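Putative capsid protein of prophage (Escherichia coli CFT073, PDB 3BQW) probably builds the icosahedral shell of a prophage-encoded virus as its major capsid protein. Local coordinates at residues S64-S69 with I156-I161; R127-I132 with V329-A334. All coordinates share one frame; numbering follows the deposited sequence.

Contact 1 of 2, residues S64-S69 with I156-I161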
ATOM      1  N   SER A  64      -8.998 -16.014 -11.011  1.00 23.76           N
ATOM      2  CA  SER A  64      -9.465 -16.189 -12.369  1.00 22.90           C
ATOM      3  C   SER A  64      -8.388 -15.768 -13.363  1.00 22.81           C
ATOM      4  O   SER A  64      -7.788 -14.719 -13.202  1.00 22.05           O
ATOM      5  CB  SER A  64     -10.719 -15.336 -12.616  1.00 22.84           C
ATOM      6  OG  SER A  64     -11.808 -15.743 -11.817  1.00 20.45           O
ATOM      7  N   PRO A  65      -8.216 -16.544 -14.457  1.00 22.82           N
ATOM      8  CA  PRO A  65      -7.298 -16.067 -15.464  1.00 22.76           C
ATOM      9  C   PRO A  65      -7.934 -14.899 -16.259  1.00 23.04           C
ATOM     10  O   PRO A  65      -9.152 -14.633 -16.157  1.00 22.10           O
ATOM     11  CB  PRO A  65      -7.079 -17.304 -16.353  1.00 23.33           C
ATOM     12  CG  PRO A  65      -8.283 -18.122 -16.202  1.00 23.14           C
ATOM     13  CD  PRO A  65      -8.900 -17.783 -14.857  1.00 22.15           C
ATOM     14  N   MET A  66      -7.105 -14.229 -17.051  1.00 23.35           N
ATOM     15  CA  MET A  66      -7.537 -13.092 -17.844  1.00 23.60           C
ATOM     16  C   MET A  66      -7.047 -13.310 -19.267  1.00 25.37           C
ATOM     17  O   MET A  66      -6.026 -13.956 -19.489  1.00 25.73           O
ATOM     18  CB  MET A  66      -6.980 -11.773 -17.281  1.00 23.93           C
ATOM     19  CG  MET A  66      -7.438 -11.441 -15.840  1.00 23.28           C
ATOM     20  SD  MET A  66      -6.769  -9.935 -15.113  1.00 19.71           S
ATOM     21  CE  MET A  66      -7.278  -8.711 -16.323  1.00 19.20           C
ATOM     22  N   VAL A  67      -7.804 -12.801 -20.223  1.00 27.22           N
ATOM     23  CA  VAL A  67      -7.381 -12.742 -21.623  1.00 28.49           C
ATOM     24  C   VAL A  67      -7.514 -11.263 -21.978  1.00 29.66           C
ATOM     25  O   VAL A  67      -8.624 -10.740 -22.086  1.00 30.27           O
ATOM     26  CB  VAL A  67      -8.258 -13.633 -22.530  1.00 28.81           C
ATOM     27  CG1 VAL A  67      -7.730 -13.643 -23.989  1.00 29.31           C
ATOM     28  CG2 VAL A  67      -8.318 -15.059 -21.983  1.00 28.90           C
ATOM     29  N   GLY A  68      -6.380 -10.579 -22.080  1.00 30.92           N
ATOM     30  CA  GLY A  68      -6.373  -9.135 -22.228  1.00 31.70           C
ATOM     31  C   GLY A  68      -6.848  -8.511 -20.931  1.00 32.57           C
ATOM     32  O   GLY A  68      -6.352  -8.842 -19.841  1.00 32.65           O
ATOM     33  N   SER A  69      -7.826  -7.617 -21.050  1.00 33.09           N
ATOM     34  CA  SER A  69      -8.470  -7.025 -19.897  1.00 33.70           C
ATOM     35  C   SER A  69      -9.719  -7.818 -19.479  1.00 33.46           C
ATOM     36  O   SER A  69     -10.436  -7.407 -18.577  1.00 34.10           O
ATOM     37  CB  SER A  69      -8.865  -5.583 -20.210  1.00 33.84           C
ATOM     38  OG  SER A  69     -10.095  -5.563 -20.929  1.00 36.61           O
ATOM     39  N   ILE A 156       4.747 -15.034 -14.443  1.00 42.31           N
ATOM     40  CA  ILE A 156       3.348 -15.471 -14.405  1.00 40.81           C
ATOM     41  C   ILE A 156       2.553 -14.765 -15.471  1.00 40.08           C
ATOM     42  O   ILE A 156       2.994 -13.758 -16.024  1.00 39.84           O
ATOM     43  CB  ILE A 156       2.677 -15.247 -13.025  1.00 40.86           C
ATOM     44  CG1 ILE A 156       2.448 -13.744 -12.737  1.00 40.64           C
ATOM     45  CG2 ILE A 156       3.508 -15.924 -11.948  1.00 40.07           C
ATOM     46  CD1 ILE A 156       1.724 -13.465 -11.417  1.00 39.98           C
ATOM     47  N   GLU A 157       1.378 -15.311 -15.749  1.00 39.45           N
ATOM     48  CA  GLU A 157       0.391 -14.622 -16.555  1.00 39.58           C
ATOM     49  C   GLU A 157      -0.580 -13.832 -15.665  1.00 37.62           C
ATOM     50  O   GLU A 157      -1.012 -14.303 -14.605  1.00 37.33           O
ATOM     51  CB  GLU A 157      -0.360 -15.604 -17.447  1.00 39.85           C
ATOM     52  CG  GLU A 157       0.329 -15.835 -18.797  1.00 42.00           C
ATOM     53  CD  GLU A 157      -0.546 -16.634 -19.743  1.00 42.96           C
ATOM     54  OE1 GLU A 157      -1.166 -17.620 -19.270  1.00 47.77           O
ATOM     55  OE2 GLU A 157      -0.629 -16.276 -20.952  1.00 48.20           O
ATOM     56  N   ARG A 158      -0.878 -12.616 -16.111  1.00 35.47           N
ATOM     57  CA  ARG A 158      -1.818 -11.711 -15.453  1.00 33.73           C
ATOM     58  C   ARG A 158      -3.133 -12.400 -15.096  1.00 31.25           C
ATOM     59  O   ARG A 158      -3.748 -13.024 -15.940  1.00 31.26           O
ATOM     60  CB  ARG A 158      -2.084 -10.571 -16.412  1.00 34.26           C
ATOM     61  CG  ARG A 158      -2.680  -9.342 -15.856  1.00 34.81           C
ATOM     62  CD  ARG A 158      -2.355  -8.219 -16.836  1.00 37.68           C
ATOM     63  NE  ARG A 158      -2.978  -6.970 -16.454  1.00 39.12           N
ATOM     64  CZ  ARG A 158      -4.051  -6.439 -17.035  1.00 40.71           C
ATOM     65  NH1 ARG A 158      -4.660  -7.045 -18.047  1.00 41.52           N
ATOM     66  NH2 ARG A 158      -4.525  -5.285 -16.574  1.00 40.98           N
ATOM     67  N   TYR A 159      -3.545 -12.303 -13.834  1.00 29.16           N
ATOM     68  CA  TYR A 159      -4.816 -12.896 -13.364  1.00 27.23           C
ATOM     69  C   TYR A 159      -5.452 -12.034 -12.268  1.00 26.07           C
ATOM     70  O   TYR A 159      -4.812 -11.138 -11.740  1.00 24.93           O
ATOM     71  CB  TYR A 159      -4.579 -14.306 -12.846  1.00 26.82           C
ATOM     72  CG  TYR A 159      -3.921 -14.376 -11.482  1.00 25.98           C
ATOM     73  CD1 TYR A 159      -4.693 -14.584 -10.331  1.00 24.31           C
ATOM     74  CD2 TYR A 159      -2.522 -14.239 -11.337  1.00 26.87           C
ATOM     75  CE1 TYR A 159      -4.122 -14.636  -9.088  1.00 24.45           C
ATOM     76  CE2 TYR A 159      -1.913 -14.310 -10.057  1.00 24.81           C
ATOM     77  CZ  TYR A 159      -2.727 -14.488  -8.945  1.00 26.07           C
ATOM     78  OH  TYR A 159      -2.189 -14.569  -7.680  1.00 25.06           O
ATOM     79  N   GLU A 160      -6.708 -12.327 -11.936  1.00 25.55           N
ATOM     80  CA  GLU A 160      -7.468 -11.566 -10.937  1.00 24.83           C
ATOM     81  C   GLU A 160      -7.613 -12.376  -9.656  1.00 24.00           C
ATOM     82  O   GLU A 160      -7.882 -13.564  -9.697  1.00 23.16           O
ATOM     83  CB  GLU A 160      -8.858 -11.176 -11.461  1.00 24.65           C
ATOM     84  CG  GLU A 160      -9.692 -10.394 -10.441  1.00 24.25           C
ATOM     85  CD  GLU A 160     -11.153 -10.333 -10.783  1.00 25.68           C
ATOM     86  OE1 GLU A 160     -11.876 -11.335 -10.537  1.00 24.63           O
ATOM     87  OE2 GLU A 160     -11.586  -9.269 -11.275  1.00 25.46           O
ATOM     88  N   ILE A 161      -7.390 -11.708  -8.526  1.00 24.41           N
ATOM     89  CA  ILE A 161      -7.780 -12.195  -7.211  1.00 24.65           C
ATOM     90  C   ILE A 161      -9.049 -11.458  -6.828  1.00 24.96           C
ATOM     91  O   ILE A 161      -9.115 -10.218  -6.923  1.00 25.77           O
ATOM     92  CB  ILE A 161      -6.728 -11.880  -6.109  1.00 24.73           C
ATOM     93  CG1 ILE A 161      -5.444 -12.651  -6.347  1.00 24.95           C
ATOM     94  CG2 ILE A 161      -7.274 -12.232  -4.726  1.00 24.53           C
ATOM     95  CD1 ILE A 161      -4.252 -12.114  -5.493  1.00 25.28           C
TER
HETATM   96  O   HOH W   1     -11.495 -13.876  -9.907  1.00 18.10           O
HETATM   97  O   HOH W   2      -4.374 -15.427 -16.815  1.00 22.05           O
HETATM   98  O   HOH W   3      -3.737 -12.594 -18.760  1.00 33.39           O

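Contact 2 of 2, residues R127-I132 with V329-A334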
ATOM      1  N   ARG A 127      14.436   4.230  -2.999  1.00 25.21           N
ATOM      2  CA  ARG A 127      13.481   4.467  -4.081  1.00 26.71           C
ATOM      3  C   ARG A 127      12.826   3.145  -4.521  1.00 25.40           C
ATOM      4  O   ARG A 127      11.636   3.104  -4.828  1.00 24.91           O
ATOM      5  CB  ARG A 127      14.264   5.145  -5.206  1.00 27.12           C
ATOM      6  CG  ARG A 127      13.612   5.364  -6.535  1.00 30.51           C
ATOM      7  CD  ARG A 127      14.624   6.125  -7.455  1.00 32.39           C
ATOM      8  NE  ARG A 127      14.886   7.475  -6.927  1.00 36.67           N
ATOM      9  CZ  ARG A 127      16.053   7.953  -6.476  1.00 40.02           C
ATOM     10  NH1 ARG A 127      17.187   7.241  -6.489  1.00 41.50           N
ATOM     11  NH2 ARG A 127      16.091   9.199  -6.017  1.00 40.21           N
ATOM     12  N   GLN A 128      13.602   2.061  -4.523  1.00 23.75           N
ATOM     13  CA  GLN A 128      13.063   0.735  -4.847  1.00 23.34           C
ATOM     14  C   GLN A 128      12.070   0.215  -3.797  1.00 23.10           C
ATOM     15  O   GLN A 128      11.030  -0.320  -4.130  1.00 21.95           O
ATOM     16  CB  GLN A 128      14.195  -0.261  -5.091  1.00 22.73           C
ATOM     17  CG  GLN A 128      14.868  -0.016  -6.414  1.00 21.84           C
ATOM     18  CD  GLN A 128      16.218  -0.678  -6.514  1.00 23.04           C
ATOM     19  OE1 GLN A 128      16.593  -1.503  -5.676  1.00 22.97           O
ATOM     20  NE2 GLN A 128      16.970  -0.309  -7.536  1.00 23.13           N
ATOM     21  N   ILE A 129      12.378   0.400  -2.521  1.00 24.24           N
ATOM     22  CA  ILE A 129      11.421   0.057  -1.461  1.00 23.58           C
ATOM     23  C   ILE A 129      10.154   0.917  -1.551  1.00 23.94           C
ATOM     24  O   ILE A 129       9.058   0.421  -1.363  1.00 24.31           O
ATOM     25  CB  ILE A 129      12.059   0.180  -0.067  1.00 23.93           C
ATOM     26  CG1 ILE A 129      13.213  -0.820   0.078  1.00 23.09           C
ATOM     27  CG2 ILE A 129      11.023  -0.052   1.027  1.00 21.53           C
ATOM     28  CD1 ILE A 129      12.839  -2.247  -0.110  1.00 23.97           C
ATOM     29  N   ASN A 130      10.303   2.198  -1.858  1.00 24.13           N
ATOM     30  CA  ASN A 130       9.168   3.067  -2.013  1.00 24.31           C
ATOM     31  C   ASN A 130       8.259   2.533  -3.105  1.00 23.94           C
ATOM     32  O   ASN A 130       7.058   2.640  -2.991  1.00 24.18           O
ATOM     33  CB  ASN A 130       9.570   4.507  -2.411  1.00 24.16           C
ATOM     34  CG  ASN A 130      10.169   5.329  -1.266  1.00 27.28           C
ATOM     35  OD1 ASN A 130      10.737   6.392  -1.526  1.00 31.66           O
ATOM     36  ND2 ASN A 130      10.056   4.864  -0.025  1.00 27.12           N
ATOM     37  N   ALA A 131       8.842   2.041  -4.195  1.00 23.44           N
ATOM     38  CA  ALA A 131       8.068   1.554  -5.321  1.00 23.37           C
ATOM     39  C   ALA A 131       7.347   0.241  -4.993  1.00 23.71           C
ATOM     40  O   ALA A 131       6.232   0.005  -5.470  1.00 23.60           O
ATOM     41  CB  ALA A 131       8.955   1.373  -6.526  1.00 23.07           C
ATOM     42  N   ILE A 132       8.013  -0.631  -4.234  1.00 23.17           N
ATOM     43  CA  ILE A 132       7.423  -1.879  -3.798  1.00 22.83           C
ATOM     44  C   ILE A 132       6.276  -1.579  -2.836  1.00 22.89           C
ATOM     45  O   ILE A 132       5.233  -2.209  -2.932  1.00 23.08           O
ATOM     46  CB  ILE A 132       8.477  -2.838  -3.155  1.00 22.55           C
ATOM     47  CG1 ILE A 132       9.493  -3.319  -4.217  1.00 22.84           C
ATOM     48  CG2 ILE A 132       7.814  -4.074  -2.516  1.00 21.74           C
ATOM     49  CD1 ILE A 132      10.927  -3.650  -3.633  1.00 22.97           C
ATOM     50  N   VAL A 329      21.869  -1.522  -8.843  1.00 24.51           N
ATOM     51  CA  VAL A 329      21.295  -2.015  -7.597  1.00 24.55           C
ATOM     52  C   VAL A 329      19.860  -2.434  -7.939  1.00 24.21           C
ATOM     53  O   VAL A 329      19.191  -1.839  -8.797  1.00 23.66           O
ATOM     54  CB  VAL A 329      21.368  -0.989  -6.408  1.00 24.64           C
ATOM     55  CG1 VAL A 329      20.456   0.192  -6.611  1.00 25.61           C
ATOM     56  CG2 VAL A 329      21.006  -1.658  -5.111  1.00 26.01           C
ATOM     57  N   GLN A 330      19.409  -3.494  -7.295  1.00 24.03           N
ATOM     58  CA  GLN A 330      18.101  -4.062  -7.563  1.00 23.82           C
ATOM     59  C   GLN A 330      17.557  -4.704  -6.299  1.00 23.39           C
ATOM     60  O   GLN A 330      18.305  -5.318  -5.533  1.00 24.66           O
ATOM     61  CB  GLN A 330      18.248  -5.114  -8.654  1.00 23.79           C
ATOM     62  CG  GLN A 330      16.995  -5.833  -9.032  1.00 24.14           C
ATOM     63  CD  GLN A 330      17.261  -6.886 -10.059  1.00 26.17           C
ATOM     64  OE1 GLN A 330      18.028  -7.805  -9.807  1.00 28.60           O
ATOM     65  NE2 GLN A 330      16.655  -6.751 -11.240  1.00 24.67           N
ATOM     66  N   THR A 331      16.255  -4.594  -6.093  1.00 23.15           N
ATOM     67  CA  THR A 331      15.593  -5.164  -4.931  1.00 22.86           C
ATOM     68  C   THR A 331      14.428  -6.083  -5.361  1.00 23.15           C
ATOM     69  O   THR A 331      13.464  -5.639  -6.002  1.00 22.50           O
ATOM     70  CB  THR A 331      15.069  -4.054  -3.998  1.00 22.74           C
ATOM     71  OG1 THR A 331      16.129  -3.119  -3.743  1.00 23.88           O
ATOM     72  CG2 THR A 331      14.564  -4.646  -2.670  1.00 22.67           C
ATOM     73  N   HIS A 332      14.548  -7.359  -4.994  1.00 22.73           N
ATOM     74  CA  HIS A 332      13.518  -8.371  -5.202  1.00 22.80           C
ATOM     75  C   HIS A 332      12.486  -8.362  -4.082  1.00 22.57           C
ATOM     76  O   HIS A 332      12.824  -8.222  -2.916  1.00 22.19           O
ATOM     77  CB  HIS A 332      14.157  -9.764  -5.261  1.00 23.60           C
ATOM     78  CG  HIS A 332      14.979  -9.997  -6.486  1.00 22.95           C
ATOM     79  ND1 HIS A 332      16.089  -9.243  -6.789  1.00 25.74           N
ATOM     80  CD2 HIS A 332      14.846 -10.888  -7.491  1.00 24.05           C
ATOM     81  CE1 HIS A 332      16.613  -9.671  -7.923  1.00 24.20           C
ATOM     82  NE2 HIS A 332      15.865 -10.657  -8.378  1.00 24.73           N
ATOM     83  N   SER A 333      11.222  -8.522  -4.456  1.00 22.80           N
ATOM     84  CA  SER A 333      10.098  -8.662  -3.503  1.00 22.52           C
ATOM     85  C   SER A 333       8.857  -9.251  -4.194  1.00 22.35           C
ATOM     86  O   SER A 333       8.612  -8.977  -5.367  1.00 21.67           O
ATOM     87  CB  SER A 333       9.730  -7.300  -2.901  1.00 22.33           C
ATOM     88  OG  SER A 333       8.921  -7.445  -1.751  1.00 20.91           O
ATOM     89  N   ALA A 334       8.069 -10.028  -3.449  1.00 22.21           N
ATOM     90  CA  ALA A 334       6.847 -10.662  -3.981  1.00 22.04           C
ATOM     91  C   ALA A 334       5.706 -10.521  -2.980  1.00 21.75           C
ATOM     92  O   ALA A 334       5.221 -11.504  -2.461  1.00 22.30           O
ATOM     93  CB  ALA A 334       7.106 -12.157  -4.326  1.00 21.46           C
TER

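Contact 1 of 2, residues S64-S69 with I156-I161
Ser64 and Glu160 form a hydrogen-bonded antiparallel pair between strands 61-67 and 159-162, the two inner strands of a four-stranded antiparallel sheet. Ser64 N gives its hydrogen to Glu160 O at 3.0 Å, and Glu160 N returns a nearly straight bond of 2.9 Å to Ser64 O. On the face carrying both side chains a water continues the pairing: it accepts from Ser64 OG and donates to Glu160 OE1 at 2.6 Å, an oxygen also held by Arg73 in a salt bridge. Beyond Pro65 the strands part, and water takes over from direct bonding; one molecule accepts from Met66 N at 3.0 Å while lying 2.6 Å from Arg158 O. The Met66 side chain leans toward the other strand. With CG anti to the carbonyl carbon (chi1 -61°) and the next bond extended, Met66 SD comes to lie 3.8 Å from Tyr159 C, and the bend at chi3 (57°) then turns CE toward Arg158. The arginine, extended from CG to NE and tied at NE to Glu152, offers one guanidinium face to this methyl. Tyr159 directs its ring away, its OH bonded to Lys83 O, while CB stays beside the other strand, 3.3 Å from Ser64 O.

Contact 2 of 2, residues R127-I132 with V329-A334
Gln128 OE1 accepts the hydroxyl hydrogen of Thr331 OG1 at 2.6 Å, the donor lying in the amide's carbonyl plane; this short bond anchors helix 113-146 on strand 327-338 in a helix-on-sheet packing. The same amide uses its other end: NE2 donates to Val329 O at 3.0 Å, a bent bond that comes from above the carbonyl plane of Val329. Held at both ends, the amide group has its rotation fixed, and its oxygen and nitrogen are told apart by their partners. With CG anti to the carbonyl carbon (chi1 -74°) and the chain extended beyond it, Gln128 spans from helix to strand, crossing Thr331 at a slant. Both branches of Thr331 meet the helix. Its OG1 serves the glutamine, whereas CG2, anti to the backbone N, enters a nonpolar patch where CD1 of Ile129 and CD1 of Ile132 each approach to 3.9 Å. One helical turn beyond Gln128, Ile132 also covers Ser333, whose hydroxyl bonds to Met312 O. Every touching residue is buried, and segments 127-132 and 329-332 run in roughly the same direction, their axes 30° apart. Ile132 CG2 lies 3.6 Å from Ser333 OG and its CD1 3.9 Å from Ser333 CB.

How the contacts relate
Contacts 1 and 2 interlock along the chain, their segments alternating. Of the four segments, 64-69 on strand 61-67 comes first, then 127-132 on helix 113-146, which supplies the first half of contact 2. After strand 148-151 the chain returns as strand 159-162 to close contact 1, a loop with 86 residues between its segments and the whole of the long helix within it. Contact 2 closes far later, when strand 327-338 reaches back across 196 residues. The two loops therefore cross. Contact 1 joins neighbouring strands of the four-stranded sheet, whereas contact 2 seats the helix on a separate mixed sheet. Their centres lie 23 Å apart and their nearest atoms about 9 Å, without touching.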